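Local coordinates for protein peptidoglycan DD-endopeptidase ShyB (Vibrio cholerae, PDB 2GU1) that cleaves the peptide cross-links between adjacent peptidoglycan strands as a zinc-dependent DD-endopeptidase, probably allowing new glycans to be inserted as the cell wall expands, at residues 124-138 and 167-181. Sequence-based numbering, arbitrary orientation.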
ATOM      1  N   GLN A 124       6.542 -10.178   9.480  1.00 29.81           N
ATOM      2  CA  GLN A 124       6.318  -9.713  10.843  1.00 29.47           C
ATOM      3  C   GLN A 124       7.660  -9.592  11.558  1.00 28.83           C
ATOM      4  O   GLN A 124       7.888  -8.634  12.295  1.00 28.76           O
ATOM      5  CB  GLN A 124       5.385 -10.673  11.598  1.00 29.77           C
ATOM      6  CG  GLN A 124       3.953 -10.629  11.068  1.00 28.16           C
ATOM      7  CD  GLN A 124       3.011 -11.603  11.757  1.00 31.66           C
ATOM      8  OE1 GLN A 124       3.292 -12.799  11.852  1.00 27.90           O
ATOM      9  NE2 GLN A 124       1.873 -11.093  12.225  1.00 30.23           N
ATOM     10  N   VAL A 125       8.550 -10.553  11.325  1.00 28.53           N
ATOM     11  CA  VAL A 125       9.872 -10.525  11.943  1.00 29.43           C
ATOM     12  C   VAL A 125      10.641  -9.312  11.421  1.00 29.51           C
ATOM     13  O   VAL A 125      11.324  -8.621  12.183  1.00 30.43           O
ATOM     14  CB  VAL A 125      10.668 -11.809  11.623  1.00 29.68           C
ATOM     15  CG1 VAL A 125      12.103 -11.695  12.152  1.00 30.99           C
ATOM     16  CG2 VAL A 125       9.968 -13.011  12.239  1.00 31.65           C
ATOM     17  N   ALA A 126      10.521  -9.053  10.121  1.00 30.23           N
ATOM     18  CA  ALA A 126      11.191  -7.912   9.510  1.00 29.87           C
ATOM     19  C   ALA A 126      10.658  -6.616  10.127  1.00 31.28           C
ATOM     20  O   ALA A 126      11.430  -5.732  10.496  1.00 31.78           O
ATOM     21  CB  ALA A 126      10.955  -7.912   8.013  1.00 31.24           C
ATOM     22  N   ASN A 127       9.338  -6.511  10.243  1.00 31.40           N
ATOM     23  CA  ASN A 127       8.719  -5.320  10.825  1.00 31.02           C
ATOM     24  C   ASN A 127       9.252  -5.116  12.241  1.00 27.94           C
ATOM     25  O   ASN A 127       9.620  -4.006  12.629  1.00 28.01           O
ATOM     26  CB  ASN A 127       7.186  -5.471  10.843  1.00 32.84           C
ATOM     27  CG  ASN A 127       6.473  -4.219  11.348  1.00 36.36           C
ATOM     28  OD1 ASN A 127       7.038  -3.120  11.346  1.00 37.66           O
ATOM     29  ND2 ASN A 127       5.219  -4.377  11.766  1.00 36.65           N
ATOM     30  N   ILE A 128       9.311  -6.200  13.006  1.00 27.81           N
ATOM     31  CA  ILE A 128       9.805  -6.136  14.378  1.00 28.01           C
ATOM     32  C   ILE A 128      11.263  -5.680  14.456  1.00 28.97           C
ATOM     33  O   ILE A 128      11.591  -4.758  15.210  1.00 28.31           O
ATOM     34  CB  ILE A 128       9.662  -7.507  15.082  1.00 27.58           C
ATOM     35  CG1 ILE A 128       8.177  -7.838  15.266  1.00 29.91           C
ATOM     36  CG2 ILE A 128      10.369  -7.480  16.434  1.00 28.25           C
ATOM     37  CD1 ILE A 128       7.903  -9.231  15.813  1.00 26.23           C
ATOM     38  N   THR A 129      12.141  -6.315  13.684  1.00 29.20           N
ATOM     39  CA  THR A 129      13.550  -5.936  13.716  1.00 31.60           C
ATOM     40  C   THR A 129      13.739  -4.498  13.238  1.00 33.81           C
ATOM     41  O   THR A 129      14.614  -3.787  13.730  1.00 36.72           O
ATOM     42  CB  THR A 129      14.426  -6.900  12.868  1.00 30.02           C
ATOM     43  OG1 THR A 129      13.906  -6.995  11.539  1.00 28.32           O
ATOM     44  CG2 THR A 129      14.447  -8.285  13.499  1.00 29.04           C
ATOM     45  N   GLN A 130      12.902  -4.073  12.296  1.00 35.20           N
ATOM     46  CA  GLN A 130      12.960  -2.710  11.765  1.00 36.10           C
ATOM     47  C   GLN A 130      12.623  -1.705  12.862  1.00 33.85           C
ATOM     48  O   GLN A 130      13.383  -0.779  13.123  1.00 33.31           O
ATOM     49  CB  GLN A 130      11.968  -2.553  10.609  1.00 38.88           C
ATOM     50  CG  GLN A 130      11.773  -1.119  10.139  1.00 44.75           C
ATOM     51  CD  GLN A 130      10.469  -0.930   9.364  1.00 49.83           C
ATOM     52  OE1 GLN A 130       9.376  -1.186   9.886  1.00 52.00           O
ATOM     53  NE2 GLN A 130      10.579  -0.476   8.117  1.00 50.26           N
ATOM     54  N   VAL A 131      11.476  -1.900  13.506  1.00 32.53           N
ATOM     55  CA  VAL A 131      11.025  -1.018  14.575  1.00 30.52           C
ATOM     56  C   VAL A 131      12.000  -0.929  15.747  1.00 30.97           C
ATOM     57  O   VAL A 131      12.280   0.160  16.246  1.00 30.26           O
ATOM     58  CB  VAL A 131       9.646  -1.475  15.127  1.00 28.93           C
ATOM     59  CG1 VAL A 131       9.318  -0.740  16.422  1.00 29.16           C
ATOM     60  CG2 VAL A 131       8.565  -1.228  14.083  1.00 28.19           C
ATOM     61  N   MET A 132      12.519  -2.072  16.180  1.00 32.27           N
ATOM     62  CA  MET A 132      13.422  -2.115  17.330  1.00 34.76           C
ATOM     63  C   MET A 132      14.921  -1.958  17.051  1.00 37.40           C
ATOM     64  O   MET A 132      15.724  -2.034  17.982  1.00 37.26           O
ATOM     65  CB  MET A 132      13.214  -3.430  18.089  1.00 35.10           C
ATOM     66  CG  MET A 132      11.773  -3.722  18.495  1.00 36.25           C
ATOM     67  SD  MET A 132      11.100  -2.451  19.562  1.00 38.09           S
ATOM     68  CE  MET A 132      11.773  -2.920  21.110  1.00 37.03           C
ATOM     69  N   LYS A 133      15.304  -1.724  15.801  1.00 39.51           N
ATOM     70  CA  LYS A 133      16.728  -1.629  15.463  1.00 42.82           C
ATOM     71  C   LYS A 133      17.607  -0.703  16.310  1.00 43.67           C
ATOM     72  O   LYS A 133      18.758  -1.033  16.586  1.00 44.54           O
ATOM     73  CB  LYS A 133      16.902  -1.279  13.981  1.00 43.97           C
ATOM     74  CG  LYS A 133      16.544   0.139  13.604  1.00 45.30           C
ATOM     75  CD  LYS A 133      17.064   0.446  12.208  1.00 48.74           C
ATOM     76  CE  LYS A 133      16.760   1.873  11.793  1.00 49.51           C
ATOM     77  NZ  LYS A 133      15.301   2.092  11.630  1.00 51.99           N
ATOM     78  N   ASP A 134      17.085   0.444  16.727  1.00 45.27           N
ATOM     79  CA  ASP A 134      17.878   1.369  17.532  1.00 46.91           C
ATOM     80  C   ASP A 134      17.869   1.036  19.021  1.00 47.33           C
ATOM     81  O   ASP A 134      18.790   1.400  19.754  1.00 47.32           O
ATOM     82  CB  ASP A 134      17.390   2.805  17.328  1.00 48.42           C
ATOM     83  CG  ASP A 134      17.503   3.255  15.888  1.00 49.24           C
ATOM     84  OD1 ASP A 134      18.592   3.085  15.303  1.00 49.23           O
ATOM     85  OD2 ASP A 134      16.510   3.778  15.342  1.00 49.58           O
ATOM     86  N   LYS A 135      16.830   0.341  19.468  1.00 47.05           N
ATOM     87  CA  LYS A 135      16.722  -0.020  20.874  1.00 46.65           C
ATOM     88  C   LYS A 135      17.348  -1.385  21.147  1.00 46.55           C
ATOM     89  O   LYS A 135      17.705  -1.688  22.286  1.00 46.82           O
ATOM     90  CB  LYS A 135      15.248  -0.025  21.302  1.00 47.34           C
ATOM     91  CG  LYS A 135      14.508   1.285  21.025  1.00 48.62           C
ATOM     92  CD  LYS A 135      14.980   2.427  21.923  1.00 49.64           C
ATOM     93  CE  LYS A 135      14.130   2.551  23.183  1.00 49.19           C
ATOM     94  NZ  LYS A 135      14.099   1.299  23.984  1.00 50.63           N
ATOM     95  N   ILE A 136      17.492  -2.200  20.104  1.00 44.77           N
ATOM     96  CA  ILE A 136      18.066  -3.534  20.255  1.00 44.68           C
ATOM     97  C   ILE A 136      19.067  -3.906  19.161  1.00 46.16           C
ATOM     98  O   ILE A 136      18.812  -3.706  17.973  1.00 44.96           O
ATOM     99  CB  ILE A 136      16.965  -4.626  20.263  1.00 43.75           C
ATOM    100  CG1 ILE A 136      16.011  -4.405  21.437  1.00 42.30           C
ATOM    101  CG2 ILE A 136      17.598  -6.009  20.360  1.00 42.04           C
ATOM    102  CD1 ILE A 136      14.923  -5.457  21.546  1.00 41.28           C
ATOM    103  N   ASP A 137      20.206  -4.448  19.581  1.00 48.00           N
ATOM    104  CA  ASP A 137      21.242  -4.901  18.659  1.00 50.35           C
ATOM    105  C   ASP A 137      20.992  -6.399  18.547  1.00 50.31           C
ATOM    106  O   ASP A 137      21.411  -7.165  19.415  1.00 50.00           O
ATOM    107  CB  ASP A 137      22.638  -4.650  19.248  1.00 52.36           C
ATOM    108  CG  ASP A 137      23.764  -5.015  18.280  1.00 54.18           C
ATOM    109  OD1 ASP A 137      23.749  -6.138  17.726  1.00 54.54           O
ATOM    110  OD2 ASP A 137      24.672  -4.178  18.081  1.00 55.21           O
ATOM    111  N   PHE A 138      20.299  -6.812  17.488  1.00 51.03           N
ATOM    112  CA  PHE A 138      19.978  -8.222  17.291  1.00 52.18           C
ATOM    113  C   PHE A 138      21.194  -9.099  17.010  1.00 54.79           C
ATOM    114  O   PHE A 138      21.070 -10.208  16.486  1.00 54.73           O
ATOM    115  CB  PHE A 138      18.939  -8.379  16.172  1.00 49.53           C
ATOM    116  CG  PHE A 138      17.591  -7.803  16.517  1.00 47.26           C
ATOM    117  CD1 PHE A 138      17.332  -6.445  16.352  1.00 45.51           C
ATOM    118  CD2 PHE A 138      16.595  -8.611  17.064  1.00 46.25           C
ATOM    119  CE1 PHE A 138      16.106  -5.898  16.732  1.00 45.10           C
ATOM    120  CE2 PHE A 138      15.364  -8.075  17.449  1.00 44.36           C
ATOM    121  CZ  PHE A 138      15.119  -6.716  17.282  1.00 43.83           C
ATOM    122  N   ILE A 167       0.585  -5.759  14.049  1.00 19.68           N
ATOM    123  CA  ILE A 167       1.302  -5.856  15.316  1.00 20.41           C
ATOM    124  C   ILE A 167       0.979  -4.591  16.098  1.00 20.84           C
ATOM    125  O   ILE A 167       1.117  -3.480  15.571  1.00 20.04           O
ATOM    126  CB  ILE A 167       2.828  -5.924  15.087  1.00 19.56           C
ATOM    127  CG1 ILE A 167       3.155  -7.086  14.144  1.00 21.03           C
ATOM    128  CG2 ILE A 167       3.548  -6.026  16.419  1.00 20.45           C
ATOM    129  CD1 ILE A 167       4.659  -7.329  13.953  1.00 21.09           C
ATOM    130  N   LYS A 168       0.567  -4.752  17.352  1.00 20.64           N
ATOM    131  CA  LYS A 168       0.204  -3.611  18.180  1.00 22.50           C
ATOM    132  C   LYS A 168       1.216  -3.301  19.274  1.00 20.83           C
ATOM    133  O   LYS A 168       1.359  -2.148  19.684  1.00 21.36           O
ATOM    134  CB  LYS A 168      -1.179  -3.837  18.816  1.00 26.28           C
ATOM    135  CG  LYS A 168      -2.273  -4.187  17.803  1.00 33.47           C
ATOM    136  CD  LYS A 168      -2.143  -3.366  16.508  1.00 38.36           C
ATOM    137  CE  LYS A 168      -3.250  -2.320  16.347  1.00 43.24           C
ATOM    138  NZ  LYS A 168      -3.288  -1.310  17.443  1.00 44.56           N
ATOM    139  N   ALA A 169       1.917  -4.323  19.744  1.00 19.27           N
ATOM    140  CA  ALA A 169       2.897  -4.135  20.797  1.00 20.93           C
ATOM    141  C   ALA A 169       4.051  -5.124  20.668  1.00 22.66           C
ATOM    142  O   ALA A 169       3.873  -6.260  20.223  1.00 20.67           O
ATOM    143  CB  ALA A 169       2.229  -4.285  22.165  1.00 21.70           C
ATOM    144  N   ILE A 170       5.228  -4.674  21.083  1.00 22.22           N
ATOM    145  CA  ILE A 170       6.441  -5.474  21.013  1.00 25.93           C
ATOM    146  C   ILE A 170       7.177  -5.289  22.334  1.00 27.70           C
ATOM    147  O   ILE A 170       7.436  -4.159  22.744  1.00 29.24           O
ATOM    148  CB  ILE A 170       7.352  -4.974  19.861  1.00 23.69           C
ATOM    149  CG1 ILE A 170       6.629  -5.131  18.518  1.00 23.45           C
ATOM    150  CG2 ILE A 170       8.674  -5.721  19.865  1.00 21.75           C
ATOM    151  CD1 ILE A 170       7.383  -4.545  17.340  1.00 22.08           C
ATOM    152  N   SER A 171       7.499  -6.381  23.015  1.00 30.37           N
ATOM    153  CA  SER A 171       8.223  -6.250  24.273  1.00 32.32           C
ATOM    154  C   SER A 171       9.250  -7.358  24.429  1.00 33.58           C
ATOM    155  O   SER A 171       8.962  -8.527  24.175  1.00 32.22           O
ATOM    156  CB  SER A 171       7.257  -6.277  25.460  1.00 35.40           C
ATOM    157  OG  SER A 171       6.831  -7.599  25.731  1.00 39.74           O
ATOM    158  N   PHE A 172      10.454  -6.976  24.840  1.00 33.41           N
ATOM    159  CA  PHE A 172      11.529  -7.932  25.045  1.00 35.25           C
ATOM    160  C   PHE A 172      11.949  -7.956  26.509  1.00 36.96           C
ATOM    161  O   PHE A 172      12.196  -6.914  27.115  1.00 37.04           O
ATOM    162  CB  PHE A 172      12.751  -7.583  24.181  1.00 33.06           C
ATOM    163  CG  PHE A 172      12.597  -7.929  22.724  1.00 32.69           C
ATOM    164  CD1 PHE A 172      11.891  -7.098  21.861  1.00 32.55           C
ATOM    165  CD2 PHE A 172      13.160  -9.093  22.213  1.00 32.82           C
ATOM    166  CE1 PHE A 172      11.755  -7.421  20.507  1.00 32.10           C
ATOM    167  CE2 PHE A 172      13.028  -9.426  20.862  1.00 31.38           C
ATOM    168  CZ  PHE A 172      12.321  -8.587  20.009  1.00 31.25           C
ATOM    169  N   LYS A 173      12.008  -9.152  27.077  1.00 39.71           N
ATOM    170  CA  LYS A 173      12.434  -9.311  28.458  1.00 44.27           C
ATOM    171  C   LYS A 173      13.923  -9.630  28.343  1.00 44.75           C
ATOM    172  O   LYS A 173      14.308 -10.781  28.148  1.00 45.10           O
ATOM    173  CB  LYS A 173      11.687 -10.474  29.116  1.00 47.59           C
ATOM    174  CG  LYS A 173      10.213 -10.606  28.704  1.00 52.58           C
ATOM    175  CD  LYS A 173       9.428  -9.292  28.798  1.00 55.90           C
ATOM    176  CE  LYS A 173       9.322  -8.771  30.229  1.00 58.09           C
ATOM    177  NZ  LYS A 173      10.640  -8.362  30.796  1.00 58.91           N
ATOM    178  N   LEU A 174      14.753  -8.597  28.439  1.00 46.22           N
ATOM    179  CA  LEU A 174      16.200  -8.750  28.314  1.00 47.85           C
ATOM    180  C   LEU A 174      16.950  -8.680  29.635  1.00 49.28           C
ATOM    181  O   LEU A 174      16.549  -7.972  30.562  1.00 48.61           O
ATOM    182  CB  LEU A 174      16.758  -7.668  27.383  1.00 46.66           C
ATOM    183  CG  LEU A 174      16.708  -7.847  25.864  1.00 46.89           C
ATOM    184  CD1 LEU A 174      15.519  -8.686  25.453  1.00 45.93           C
ATOM    185  CD2 LEU A 174      16.674  -6.470  25.213  1.00 46.55           C
ATOM    186  N   ALA A 175      18.054  -9.417  29.707  1.00 50.59           N
ATOM    187  CA  ALA A 175      18.883  -9.415  30.900  1.00 51.38           C
ATOM    188  C   ALA A 175      19.604  -8.071  30.932  1.00 51.84           C
ATOM    189  O   ALA A 175      19.870  -7.518  31.999  1.00 50.85           O
ATOM    190  CB  ALA A 175      19.888 -10.554  30.838  1.00 51.98           C
ATOM    191  N   LYS A 176      19.890  -7.541  29.744  1.00 53.15           N
ATOM    192  CA  LYS A 176      20.589  -6.266  29.602  1.00 54.16           C
ATOM    193  C   LYS A 176      19.642  -5.065  29.566  1.00 54.06           C
ATOM    194  O   LYS A 176      20.012  -3.995  29.077  1.00 55.01           O
ATOM    195  CB  LYS A 176      21.446  -6.292  28.330  1.00 55.40           C
ATOM    196  CG  LYS A 176      22.356  -7.513  28.239  1.00 58.43           C
ATOM    197  CD  LYS A 176      23.168  -7.558  26.947  1.00 60.01           C
ATOM    198  CE  LYS A 176      24.204  -6.447  26.889  1.00 61.03           C
ATOM    199  NZ  LYS A 176      25.085  -6.574  25.691  1.00 61.41           N
ATOM    200  N   GLY A 177      18.427  -5.243  30.085  1.00 53.15           N
ATOM    201  CA  GLY A 177      17.452  -4.162  30.106  1.00 51.70           C
ATOM    202  C   GLY A 177      16.227  -4.416  29.240  1.00 50.14           C
ATOM    203  O   GLY A 177      16.350  -4.656  28.040  1.00 50.34           O
ATOM    204  N   ASP A 178      15.042  -4.356  29.842  1.00 48.70           N
ATOM    205  CA  ASP A 178      13.795  -4.589  29.115  1.00 47.06           C
ATOM    206  C   ASP A 178      13.444  -3.464  28.148  1.00 45.25           C
ATOM    207  O   ASP A 178      13.658  -2.287  28.444  1.00 44.63           O
ATOM    208  CB  ASP A 178      12.640  -4.781  30.099  1.00 48.81           C
ATOM    209  CG  ASP A 178      12.790  -6.036  30.929  1.00 49.93           C
ATOM    210  OD1 ASP A 178      11.970  -6.246  31.848  1.00 51.57           O
ATOM    211  OD2 ASP A 178      13.725  -6.815  30.655  1.00 47.99           O
ATOM    212  N   VAL A 179      12.896  -3.838  26.996  1.00 42.05           N
ATOM    213  CA  VAL A 179      12.502  -2.869  25.980  1.00 39.93           C
ATOM    214  C   VAL A 179      11.094  -3.177  25.470  1.00 36.95           C
ATOM    215  O   VAL A 179      10.736  -4.337  25.287  1.00 36.30           O
ATOM    216  CB  VAL A 179      13.464  -2.902  24.773  1.00 41.38           C
ATOM    217  CG1 VAL A 179      13.163  -1.740  23.846  1.00 44.03           C
ATOM    218  CG2 VAL A 179      14.906  -2.856  25.247  1.00 43.19           C
ATOM    219  N   SER A 180      10.295  -2.141  25.242  1.00 34.40           N
ATOM    220  CA  SER A 180       8.942  -2.345  24.739  1.00 33.61           C
ATOM    221  C   SER A 180       8.474  -1.164  23.892  1.00 32.35           C
ATOM    222  O   SER A 180       8.808  -0.010  24.174  1.00 33.45           O
ATOM    223  CB  SER A 180       7.972  -2.584  25.902  1.00 33.99           C
ATOM    224  OG  SER A 180       7.874  -1.442  26.732  1.00 39.01           O
ATOM    225  N   ALA A 181       7.710  -1.461  22.846  1.00 27.45           N
ATOM    226  CA  ALA A 181       7.197  -0.435  21.951  1.00 23.95           C
ATOM    227  C   ALA A 181       5.727  -0.717  21.659  1.00 24.64           C
ATOM    228  O   ALA A 181       5.304  -1.875  21.620  1.00 24.59           O
ATOM    229  CB  ALA A 181       7.997  -0.417  20.653  1.00 22.56           C
TER
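M132 lies across the β-hairpin formed by strands 160-173 and 179-183 and touches both of them. With CG anti to the carbonyl carbon (chi1 -53°) and the chain bent again at chi2 and chi3, the thioether folds along the sheet surface. M132 CG rests 3.9 Å from I170 CG2 on the first strand, while M132 SD lies 3.9 Å from A181 CB on the second. The terminal methyl runs past V179, and M132 CE to V179 CG1, at 3.3 Å, is tighter than ordinary van der Waals contact. K135 CB also packs against V179 CG1 on the more exposed side of the interface, and the chain, bent at chi2, chi3 and chi4, brings its NZ back to the same methyl.

At the start of segment 167-181, I167 buries the most surface of any residue here. Its CD1 reaches the helix and meets N127 and I128, coming 3.8 Å from I128 CG1; the two isoleucine side chains cross at nearly a right angle. I128 CG1 also packs 4.0 Å from I170 CD1, which bridges the I167 and M132 contacts.

Further along, I136 folds back over F172. I136 CD1 sits over one face of that ring, offset toward the rim, in a CH-pi contact 3.7 Å from the centroid, whereas I128 CG2 lies at the ring edge. F111 meets F172 edge-to-face, and F189 of the next strand touches V131, I170 and A181, extending the apolar layer. No hydrogen bond joins the segments; the contact is almost wholly apolar side-chain packing. Segment 124-132 of the helix crosses strand 167-173 at -67° and packs, beside helix 111-117, on one face of the five-stranded antiparallel sheet, a helix-on-sheet layer of α+β type within the Csd3-type second domain, away from the zinc site.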